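Side-chain contacts in alginate biosynthesis protein AlgX (PDB 4KNC), which takes part in O-acetylating the exopolysaccharide alginate and protects the polymer from degradation as it crosses the periplasm: residues A[68-73]-A[307-312]; A[236-241]-A[278-283]; A[371-376]-A[397-402]. One frame throughout, in Å; residues are numbered along the deposited sequence.

Contact 1. Residues A[68-73]-A[307-312]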
loop_
_atom_site.group_PDB
_atom_site.type_symbol
_atom_site.label_atom_id
_atom_site.label_comp_id
_atom_site.label_asym_id
_atom_site.label_seq_id
_atom_site.Cartn_x
_atom_site.Cartn_y
_atom_site.Cartn_z
ATOM N N ARG A 68 -4.697 -12.588 -7.210
ATOM C CA ARG A 68 -4.953 -12.939 -8.620
ATOM C C ARG A 68 -6.244 -12.300 -9.155
ATOM O O ARG A 68 -6.266 -11.756 -10.259
ATOM C CB ARG A 68 -4.954 -14.462 -8.823
ATOM C CG ARG A 68 -5.744 -14.972 -10.028
ATOM C CD ARG A 68 -5.170 -14.525 -11.382
ATOM N NE ARG A 68 -3.938 -15.206 -11.781
ATOM C CZ ARG A 68 -3.386 -15.091 -12.991
ATOM N NH1 ARG A 68 -2.265 -15.737 -13.283
ATOM N NH2 ARG A 68 -3.960 -14.333 -13.920
ATOM N N ALA A 69 -7.309 -12.344 -8.360
ATOM C CA ALA A 69 -8.569 -11.730 -8.756
ATOM C C ALA A 69 -8.417 -10.229 -9.011
ATOM O O ALA A 69 -8.937 -9.701 -10.002
ATOM C CB ALA A 69 -9.640 -11.982 -7.687
ATOM N N LEU A 70 -7.714 -9.540 -8.109
ATOM C CA LEU A 70 -7.487 -8.109 -8.280
ATOM C C LEU A 70 -6.662 -7.824 -9.531
ATOM O O LEU A 70 -7.003 -6.935 -10.322
ATOM C CB LEU A 70 -6.804 -7.510 -7.046
ATOM C CG LEU A 70 -6.415 -6.030 -7.161
ATOM C CD1 LEU A 70 -7.663 -5.187 -7.464
ATOM C CD2 LEU A 70 -5.714 -5.544 -5.899
ATOM N N ARG A 71 -5.581 -8.581 -9.707
ATOM C CA ARG A 71 -4.757 -8.458 -10.911
ATOM C C ARG A 71 -5.612 -8.602 -12.167
ATOM O O ARG A 71 -5.457 -7.839 -13.121
ATOM C CB ARG A 71 -3.615 -9.487 -10.910
ATOM C CG ARG A 71 -2.728 -9.491 -12.161
ATOM C CD ARG A 71 -3.268 -10.458 -13.238
ATOM N NE ARG A 71 -2.475 -10.435 -14.465
ATOM C CZ ARG A 71 -2.958 -10.767 -15.659
ATOM N NH1 ARG A 71 -4.229 -11.133 -15.775
ATOM N NH2 ARG A 71 -2.179 -10.722 -16.735
ATOM N N ASP A 72 -6.520 -9.574 -12.160
ATOM C CA ASP A 72 -7.349 -9.834 -13.335
ATOM C C ASP A 72 -8.304 -8.693 -13.599
ATOM O O ASP A 72 -8.416 -8.227 -14.727
ATOM C CB ASP A 72 -8.120 -11.142 -13.196
ATOM C CG ASP A 72 -7.243 -12.350 -13.393
ATOM O OD1 ASP A 72 -6.172 -12.213 -14.031
ATOM O OD2 ASP A 72 -7.626 -13.434 -12.918
ATOM N N GLU A 73 -8.991 -8.244 -12.557
ATOM C CA GLU A 73 -9.849 -7.079 -12.703
ATOM C C GLU A 73 -9.082 -5.889 -13.303
ATOM O O GLU A 73 -9.557 -5.254 -14.246
ATOM C CB GLU A 73 -10.493 -6.714 -11.366
ATOM C CG GLU A 73 -11.660 -5.758 -11.479
ATOM C CD GLU A 73 -12.804 -6.322 -12.309
ATOM O OE1 GLU A 73 -12.869 -7.558 -12.509
ATOM O OE2 GLU A 73 -13.641 -5.520 -12.770
ATOM N N LYS A 307 -9.667 -9.135 3.917
ATOM C CA LYS A 307 -10.802 -9.169 2.990
ATOM C C LYS A 307 -11.441 -7.804 2.731
ATOM O O LYS A 307 -11.887 -7.508 1.613
ATOM C CB LYS A 307 -11.848 -10.187 3.443
ATOM C CG LYS A 307 -11.380 -11.628 3.313
ATOM C CD LYS A 307 -12.533 -12.606 3.435
ATOM N N SER A 308 -11.469 -6.964 3.760
ATOM C CA SER A 308 -12.042 -5.632 3.610
ATOM C C SER A 308 -11.250 -4.751 2.633
ATOM O O SER A 308 -11.792 -3.784 2.081
ATOM C CB SER A 308 -12.216 -4.951 4.973
ATOM O OG SER A 308 -11.001 -4.952 5.704
ATOM N N PHE A 309 -9.976 -5.084 2.413
ATOM C CA PHE A 309 -9.197 -4.416 1.367
ATOM C C PHE A 309 -9.761 -4.718 -0.015
ATOM O O PHE A 309 -10.042 -3.809 -0.808
ATOM C CB PHE A 309 -7.724 -4.831 1.407
ATOM C CG PHE A 309 -6.935 -4.349 0.224
ATOM C CD1 PHE A 309 -6.670 -3.000 0.057
ATOM C CD2 PHE A 309 -6.470 -5.239 -0.727
ATOM C CE1 PHE A 309 -5.944 -2.541 -1.036
ATOM C CE2 PHE A 309 -5.736 -4.787 -1.829
ATOM C CZ PHE A 309 -5.476 -3.436 -1.981
ATOM N N TYR A 310 -9.917 -6.004 -0.307
ATOM C CA TYR A 310 -10.388 -6.432 -1.617
ATOM C C TYR A 310 -11.842 -6.058 -1.897
ATOM O O TYR A 310 -12.189 -5.738 -3.036
ATOM C CB TYR A 310 -10.111 -7.929 -1.818
ATOM C CG TYR A 310 -8.622 -8.213 -1.761
ATOM C CD1 TYR A 310 -7.823 -8.076 -2.894
ATOM C CD2 TYR A 310 -8.007 -8.548 -0.560
ATOM C CE1 TYR A 310 -6.444 -8.301 -2.843
ATOM C CE2 TYR A 310 -6.636 -8.782 -0.492
ATOM C CZ TYR A 310 -5.859 -8.652 -1.641
ATOM O OH TYR A 310 -4.497 -8.876 -1.575
ATOM N N ARG A 311 -12.684 -6.075 -0.861
ATOM C CA ARG A 311 -14.067 -5.606 -1.012
ATOM C C ARG A 311 -14.179 -4.146 -1.482
ATOM O O ARG A 311 -15.174 -3.752 -2.088
ATOM C CB ARG A 311 -14.847 -5.788 0.291
ATOM C CG ARG A 311 -15.001 -7.236 0.689
ATOM C CD ARG A 311 -15.859 -7.366 1.923
ATOM N NE ARG A 311 -17.240 -6.963 1.684
ATOM C CZ ARG A 311 -18.141 -6.859 2.653
ATOM N NH1 ARG A 311 -17.785 -7.126 3.902
ATOM N NH2 ARG A 311 -19.389 -6.492 2.384
ATOM N N GLN A 312 -13.168 -3.343 -1.185
ATOM C CA GLN A 312 -13.092 -1.994 -1.727
ATOM C C GLN A 312 -12.375 -1.986 -3.089
ATOM O O GLN A 312 -12.882 -1.438 -4.072
ATOM C CB GLN A 312 -12.369 -1.075 -0.743
ATOM C CG GLN A 312 -13.093 -0.887 0.573
ATOM C CD GLN A 312 -12.249 -0.169 1.589
ATOM O OE1 GLN A 312 -12.109 1.062 1.551
ATOM N NE2 GLN A 312 -11.655 -0.934 2.505
#
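Leu70 meets both Phe309 and Tyr310 with a single methyl, CD2. The distances are nearly equal: Leu70 CD2 lies 4.1 Å from Phe309 CE2 and 4.2 Å from Tyr310 CE1. It approaches both rings obliquely, and the leucine side chain runs at roughly a right angle to each. The contact is small and buried, and wholly apolar between the two segments.

The two aromatics that receive the methyl are turned differently. Phe309 CG is anti to its own N (chi1 171°), whereas Tyr310 CG swings to the other side, anti to the carbonyl carbon (chi1 -61°). The edge of the Phe309 ring points at the face of Tyr310, with Phe309 CD2 standing 3.4 Å above the centre of the Tyr310 ring. The far end of the tyrosine is fixed too, since its OH is hydrogen-bonded to Met304 O.

Behind Leu70, on the side of the helix turned from the contact, Arg68, Arg71 and Asp72 form a salt-bridge network: Asp72 OD1 takes Arg68 NH2 at 3.1 Å on its syn lone pair and Arg71 NH1 at 2.8 Å. On the other helix Gln312 NE2 reaches back to Ser308 O, a fairly straight bond of 2.9 Å.

Further out, Leu70 also rests on Ala313, and Phe309 packs against Phe273, Leu277 and Leu278 beside and within helix 275-282. Helix 307-316 packs against both helix 61-76 and helix 275-282 of the SGNH hydrolase-like domain, while Arg311 forms a salt bridge with Glu381 on strand 380-386 of the carbohydrate-binding module.

Contact 2. Residues A[236-241]-A[278-283]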
loop_
_atom_site.group_PDB
_atom_site.type_symbol
_atom_site.label_atom_id
_atom_site.label_comp_id
_atom_site.label_asym_id
_atom_site.label_seq_id
_atom_site.Cartn_x
_atom_site.Cartn_y
_atom_site.Cartn_z
ATOM N N GLN A 236 1.870 7.396 -18.301
ATOM C CA GLN A 236 1.156 6.134 -18.460
ATOM C C GLN A 236 1.487 5.151 -17.344
ATOM O O GLN A 236 1.019 4.008 -17.360
ATOM C CB GLN A 236 1.524 5.514 -19.812
ATOM C CG GLN A 236 1.083 6.350 -21.005
ATOM C CD GLN A 236 -0.423 6.492 -21.062
ATOM O OE1 GLN A 236 -1.153 5.595 -20.638
ATOM N NE2 GLN A 236 -0.899 7.627 -21.567
ATOM N N ILE A 237 2.313 5.595 -16.393
ATOM C CA ILE A 237 2.749 4.759 -15.272
ATOM C C ILE A 237 2.473 5.460 -13.937
ATOM O O ILE A 237 2.843 6.614 -13.753
ATOM C CB ILE A 237 4.257 4.419 -15.351
ATOM C CG1 ILE A 237 4.606 3.815 -16.721
ATOM C CG2 ILE A 237 4.633 3.465 -14.221
ATOM C CD1 ILE A 237 6.051 3.327 -16.833
ATOM N N ALA A 238 1.817 4.753 -13.022
ATOM C CA ALA A 238 1.440 5.302 -11.728
ATOM C C ALA A 238 2.044 4.467 -10.625
ATOM O O ALA A 238 2.154 3.249 -10.744
ATOM C CB ALA A 238 -0.072 5.328 -11.586
ATOM N N LEU A 239 2.435 5.135 -9.550
ATOM C CA LEU A 239 3.059 4.490 -8.419
ATOM C C LEU A 239 2.180 4.678 -7.196
ATOM O O LEU A 239 1.819 5.805 -6.844
ATOM C CB LEU A 239 4.438 5.103 -8.172
ATOM C CG LEU A 239 5.201 4.679 -6.918
ATOM C CD1 LEU A 239 5.421 3.170 -6.871
ATOM C CD2 LEU A 239 6.524 5.423 -6.855
ATOM N N VAL A 240 1.821 3.576 -6.553
ATOM C CA VAL A 240 1.112 3.646 -5.285
ATOM C C VAL A 240 1.970 2.929 -4.256
ATOM O O VAL A 240 2.615 1.929 -4.577
ATOM C CB VAL A 240 -0.327 3.069 -5.368
ATOM C CG1 VAL A 240 -1.200 3.988 -6.207
ATOM C CG2 VAL A 240 -0.331 1.644 -5.935
ATOM N N GLY A 241 2.021 3.462 -3.037
ATOM C CA GLY A 241 2.997 2.992 -2.074
ATOM C C GLY A 241 2.959 3.686 -0.732
ATOM O O GLY A 241 1.993 4.363 -0.400
ATOM N N LEU A 278 -6.028 2.456 -2.686
ATOM C CA LEU A 278 -7.462 2.719 -2.552
ATOM C C LEU A 278 -7.798 4.181 -2.891
ATOM O O LEU A 278 -8.729 4.452 -3.642
ATOM C CB LEU A 278 -7.961 2.354 -1.148
ATOM C CG LEU A 278 -8.028 0.874 -0.745
ATOM C CD1 LEU A 278 -8.714 0.702 0.630
ATOM C CD2 LEU A 278 -8.746 0.035 -1.816
ATOM N N ALA A 279 -7.024 5.123 -2.357
ATOM C CA ALA A 279 -7.260 6.531 -2.666
ATOM C C ALA A 279 -7.090 6.795 -4.156
ATOM O O ALA A 279 -7.926 7.463 -4.776
ATOM C CB ALA A 279 -6.332 7.430 -1.850
ATOM N N TYR A 280 -6.015 6.259 -4.732
ATOM C CA TYR A 280 -5.775 6.404 -6.174
ATOM C C TYR A 280 -6.927 5.861 -7.030
ATOM O O TYR A 280 -7.418 6.541 -7.937
ATOM C CB TYR A 280 -4.452 5.738 -6.591
ATOM C CG TYR A 280 -4.132 5.913 -8.057
ATOM C CD1 TYR A 280 -4.192 7.165 -8.658
ATOM C CD2 TYR A 280 -3.758 4.832 -8.841
ATOM C CE1 TYR A 280 -3.903 7.330 -10.010
ATOM C CE2 TYR A 280 -3.463 4.989 -10.181
ATOM C CZ TYR A 280 -3.540 6.236 -10.760
ATOM O OH TYR A 280 -3.245 6.383 -12.103
ATOM N N MET A 281 -7.375 4.645 -6.740
ATOM C CA MET A 281 -8.477 4.075 -7.512
ATOM C C MET A 281 -9.845 4.676 -7.159
ATOM O O MET A 281 -10.840 4.368 -7.812
ATOM C CB MET A 281 -8.521 2.554 -7.381
ATOM C CG MET A 281 -7.240 1.853 -7.767
ATOM S SD MET A 281 -7.541 0.165 -8.308
ATOM C CE MET A 281 -8.245 -0.594 -6.852
ATOM N N THR A 282 -9.909 5.515 -6.128
ATOM C CA THR A 282 -11.140 6.275 -5.888
ATOM C C THR A 282 -11.125 7.577 -6.699
ATOM O O THR A 282 -12.162 8.198 -6.919
ATOM C CB THR A 282 -11.364 6.593 -4.385
ATOM O OG1 THR A 282 -11.304 5.382 -3.624
ATOM C CG2 THR A 282 -12.729 7.230 -4.161
ATOM N N SER A 283 -9.944 7.982 -7.155
ATOM C CA SER A 283 -9.815 9.253 -7.856
ATOM C C SER A 283 -10.458 9.225 -9.242
ATOM O O SER A 283 -10.472 8.193 -9.922
ATOM C CB SER A 283 -8.339 9.680 -7.954
ATOM O OG SER A 283 -7.659 8.990 -8.996
#
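The phenol ring of Tyr280 is approached obliquely by two aliphatic groups of the strand, Val240 CG1 near its base and Ala238 CB near its hydroxyl end; Phe286 adds an edge-to-face ring contact, and Asn266 and Pro291 also touch the side chain. Val240 CG1 sits 3.7 Å from Tyr280 CB and 3.8 Å from Tyr280 CD2, its side chain crossing the tyrosine at about a right angle. Farther out, Ala238 CB is 3.7 Å from Tyr280 CZ and only 3.4 Å from Tyr280 OH.

Tyr280 extends out from the helix because chi1 (-177°) sets CG opposite the backbone N, and it runs along the strand, spanning two residues that project from the same side of it. Ile237 and Leu239 point the other way, and both pack on Ile295 of the adjacent strand.

The backbone just past the tyrosine is held by Ser283. Tyr280 O accepts from Ser283 N and from Ser283 OG, the latter at 2.7 Å and in the carbonyl plane. Ser283 is at the same time the N-cap of helix 284-288, with a weak bond from Phe286 N to its OG.

A tyrosine running alongside a methyl and a valine branch thus fastens helix 275-282 to the central parallel sheet of the SGNH hydrolase-like domain. Polar bonding plays no part between the two segments: even the hydroxyl oxygen is set against Ala238 CB, and the fit rests on van der Waals packing.

Contact 3. Residues A[371-376]-A[397-402]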
loop_
_atom_site.group_PDB
_atom_site.type_symbol
_atom_site.label_atom_id
_atom_site.label_comp_id
_atom_site.label_asym_id
_atom_site.label_seq_id
_atom_site.Cartn_x
_atom_site.Cartn_y
_atom_site.Cartn_z
ATOM N N ASN A 371 -20.583 0.772 8.759
ATOM C CA ASN A 371 -21.765 0.327 8.027
ATOM C C ASN A 371 -22.453 -0.858 8.663
ATOM O O ASN A 371 -21.804 -1.789 9.137
ATOM C CB ASN A 371 -21.383 -0.113 6.614
ATOM C CG ASN A 371 -20.709 0.971 5.829
ATOM O OD1 ASN A 371 -21.371 1.827 5.247
ATOM N ND2 ASN A 371 -19.382 0.932 5.784
ATOM N N THR A 372 -23.772 -0.849 8.624
ATOM C CA THR A 372 -24.522 -2.050 8.942
ATOM C C THR A 372 -25.427 -2.362 7.776
ATOM O O THR A 372 -26.117 -1.480 7.273
ATOM C CB THR A 372 -25.335 -1.902 10.241
ATOM O OG1 THR A 372 -24.454 -1.487 11.289
ATOM C CG2 THR A 372 -25.952 -3.235 10.616
ATOM N N ILE A 373 -25.393 -3.619 7.338
ATOM C CA ILE A 373 -26.154 -4.074 6.190
ATOM C C ILE A 373 -27.140 -5.159 6.603
ATOM O O ILE A 373 -26.725 -6.251 6.996
ATOM C CB ILE A 373 -25.222 -4.664 5.112
ATOM C CG1 ILE A 373 -24.294 -3.584 4.546
ATOM C CG2 ILE A 373 -26.038 -5.258 4.023
ATOM C CD1 ILE A 373 -22.957 -3.420 5.301
ATOM N N TRP A 374 -28.436 -4.854 6.515
ATOM C CA TRP A 374 -29.496 -5.799 6.867
ATOM C C TRP A 374 -30.061 -6.484 5.633
ATOM O O TRP A 374 -30.247 -5.851 4.574
ATOM C CB TRP A 374 -30.659 -5.106 7.596
ATOM C CG TRP A 374 -30.353 -4.675 8.993
ATOM C CD1 TRP A 374 -29.908 -3.449 9.393
ATOM C CD2 TRP A 374 -30.471 -5.465 10.183
ATOM N NE1 TRP A 374 -29.736 -3.428 10.756
ATOM C CE2 TRP A 374 -30.074 -4.655 11.264
ATOM C CE3 TRP A 374 -30.866 -6.781 10.438
ATOM C CZ2 TRP A 374 -30.064 -5.117 12.581
ATOM C CZ3 TRP A 374 -30.859 -7.234 11.748
ATOM C CH2 TRP A 374 -30.462 -6.408 12.798
ATOM N N TYR A 375 -30.380 -7.765 5.797
ATOM C CA TYR A 375 -30.996 -8.555 4.748
ATOM C C TYR A 375 -32.428 -8.942 5.122
ATOM O O TYR A 375 -32.821 -8.849 6.282
ATOM C CB TYR A 375 -30.142 -9.789 4.461
ATOM C CG TYR A 375 -28.737 -9.429 4.041
ATOM C CD1 TYR A 375 -28.472 -8.991 2.751
ATOM C CD2 TYR A 375 -27.680 -9.499 4.939
ATOM C CE1 TYR A 375 -27.193 -8.649 2.358
ATOM C CE2 TYR A 375 -26.396 -9.158 4.557
ATOM C CZ TYR A 375 -26.161 -8.734 3.264
ATOM O OH TYR A 375 -24.891 -8.391 2.870
ATOM N N MET A 376 -33.194 -9.381 4.133
ATOM C CA MET A 376 -34.607 -9.724 4.306
ATOM C C MET A 376 -34.855 -10.902 5.258
ATOM O O MET A 376 -36.002 -11.226 5.557
ATOM C CB MET A 376 -35.252 -10.010 2.947
ATOM C CG MET A 376 -35.208 -8.840 1.967
ATOM S SD MET A 376 -36.634 -7.741 2.046
ATOM C CE MET A 376 -36.233 -6.551 0.767
ATOM N N TYR A 397 -16.261 6.389 -0.284
ATOM C CA TYR A 397 -15.911 5.006 0.022
ATOM C C TYR A 397 -16.722 4.168 -0.938
ATOM O O TYR A 397 -17.806 4.585 -1.337
ATOM C CB TYR A 397 -16.357 4.646 1.437
ATOM C CG TYR A 397 -15.624 5.366 2.517
ATOM C CD1 TYR A 397 -15.952 6.670 2.856
ATOM C CD2 TYR A 397 -14.585 4.746 3.204
ATOM C CE1 TYR A 397 -15.273 7.336 3.857
ATOM C CE2 TYR A 397 -13.902 5.399 4.202
ATOM C CZ TYR A 397 -14.245 6.695 4.528
ATOM O OH TYR A 397 -13.554 7.346 5.530
ATOM N N VAL A 398 -16.213 2.992 -1.305
ATOM C CA VAL A 398 -16.923 2.070 -2.199
ATOM C C VAL A 398 -16.646 0.629 -1.779
ATOM O O VAL A 398 -15.503 0.276 -1.505
ATOM C CB VAL A 398 -16.456 2.226 -3.662
ATOM C CG1 VAL A 398 -17.205 1.259 -4.565
ATOM C CG2 VAL A 398 -16.641 3.663 -4.159
ATOM N N PHE A 399 -17.677 -0.206 -1.710
ATOM C CA PHE A 399 -17.463 -1.597 -1.287
ATOM C C PHE A 399 -18.510 -2.560 -1.822
ATOM O O PHE A 399 -19.654 -2.183 -2.039
ATOM C CB PHE A 399 -17.349 -1.716 0.246
ATOM C CG PHE A 399 -18.626 -1.386 0.994
ATOM C CD1 PHE A 399 -18.904 -0.088 1.380
ATOM C CD2 PHE A 399 -19.532 -2.382 1.328
ATOM C CE1 PHE A 399 -20.067 0.218 2.084
ATOM C CE2 PHE A 399 -20.700 -2.084 2.028
ATOM C CZ PHE A 399 -20.967 -0.782 2.401
ATOM N N GLN A 400 -18.114 -3.805 -2.055
ATOM C CA GLN A 400 -19.071 -4.798 -2.513
ATOM C C GLN A 400 -19.832 -5.351 -1.317
ATOM O O GLN A 400 -19.275 -5.494 -0.223
ATOM C CB GLN A 400 -18.381 -5.919 -3.292
ATOM C CG GLN A 400 -17.521 -6.835 -2.443
ATOM C CD GLN A 400 -16.464 -7.576 -3.251
ATOM O OE1 GLN A 400 -15.597 -8.251 -2.689
ATOM N NE2 GLN A 400 -16.526 -7.446 -4.572
ATOM N N LEU A 401 -21.115 -5.632 -1.522
ATOM C CA LEU A 401 -21.905 -6.312 -0.509
ATOM C C LEU A 401 -21.336 -7.712 -0.371
ATOM O O LEU A 401 -20.881 -8.304 -1.354
ATOM C CB LEU A 401 -23.395 -6.367 -0.881
ATOM C CG LEU A 401 -24.175 -5.056 -1.087
ATOM C CD1 LEU A 401 -25.702 -5.251 -0.905
ATOM C CD2 LEU A 401 -23.674 -3.942 -0.187
ATOM N N ARG A 402 -21.366 -8.227 0.852
ATOM C CA ARG A 402 -20.705 -9.475 1.200
ATOM C C ARG A 402 -21.091 -10.618 0.277
ATOM O O ARG A 402 -22.264 -10.816 -0.034
ATOM C CB ARG A 402 -20.994 -9.845 2.658
ATOM C CG ARG A 402 -20.223 -11.059 3.144
ATOM C CD ARG A 402 -20.140 -11.109 4.656
ATOM N NE ARG A 402 -19.869 -12.466 5.121
ATOM C CZ ARG A 402 -19.776 -12.818 6.398
ATOM N NH1 ARG A 402 -19.927 -11.909 7.350
ATOM N NH2 ARG A 402 -19.531 -14.081 6.722
HETATM O O HOH W 1 -22.873 -6.647 2.854
#
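Phe399 carries the first half of this contact, where Phe399 CE1 and CZ meet the amide of Asn371 obliquely. A chi1 of 66° tucks Phe399 CG between its own N and C and turns the ring toward the facing strand. Phe399 CE1 lies 3.8 Å from both Asn371 OD1 and Asn371 ND2, the amide plane being inclined 50° to the ring. The nitrogen is held by Leu383 O; the buried OD1 has no hydrogen-bonding partner in the model and rests against the hydrocarbon. At the neighbouring ring carbon, Phe399 CE2 touches Ile373 CD1 at 4.2 Å.

Leu401 follows, its CB also turned toward the facing strand, and it packs on Phe412 and Ser352.

At Arg402 the link becomes polar and indirect. Tyr375 OH is 4.1 Å from Arg402 N, and a water fills in between: it accepts from Arg402 N at 3.0 Å and is hydrogen-bonded to Tyr375 OH at 2.7 Å. That hydroxyl is also paired with Ser352 OG. The arginine chain extends away from the tyrosine, toward a salt bridge with Asp404 and a cation-pi contact with Trp407.

Strands 368-375 and 396-400 belong to different antiparallel sheets, so these side chains fill the interior between the two layers of the carbohydrate-binding module, a beta-sandwich. From strand 396-400, Val398 and Gln400 touch helix 307-316, which brings the module up against the hydrolase-like domain.

How the contacts relate
From the N terminus, helix 61-76 opens the first loop, which contact 1 closes only at helix 307-316, more than 230 residues later. Contact 2 is nested inside it, closing a short loop from strand 237-240 of the central parallel sheet to helix 275-282. The two touch where Leu278 packs on Gln312. Contact 3 comes in series after both, packing the two sheets of the carbohydrate-binding module together. Helix 307-316 bridges the domains: Arg311 NH2 lies 2.8 Å from Gln400 O, a probable hydrogen bond. Contacts 2 and 3 do not meet, though their nearest atoms are about 5 Å apart.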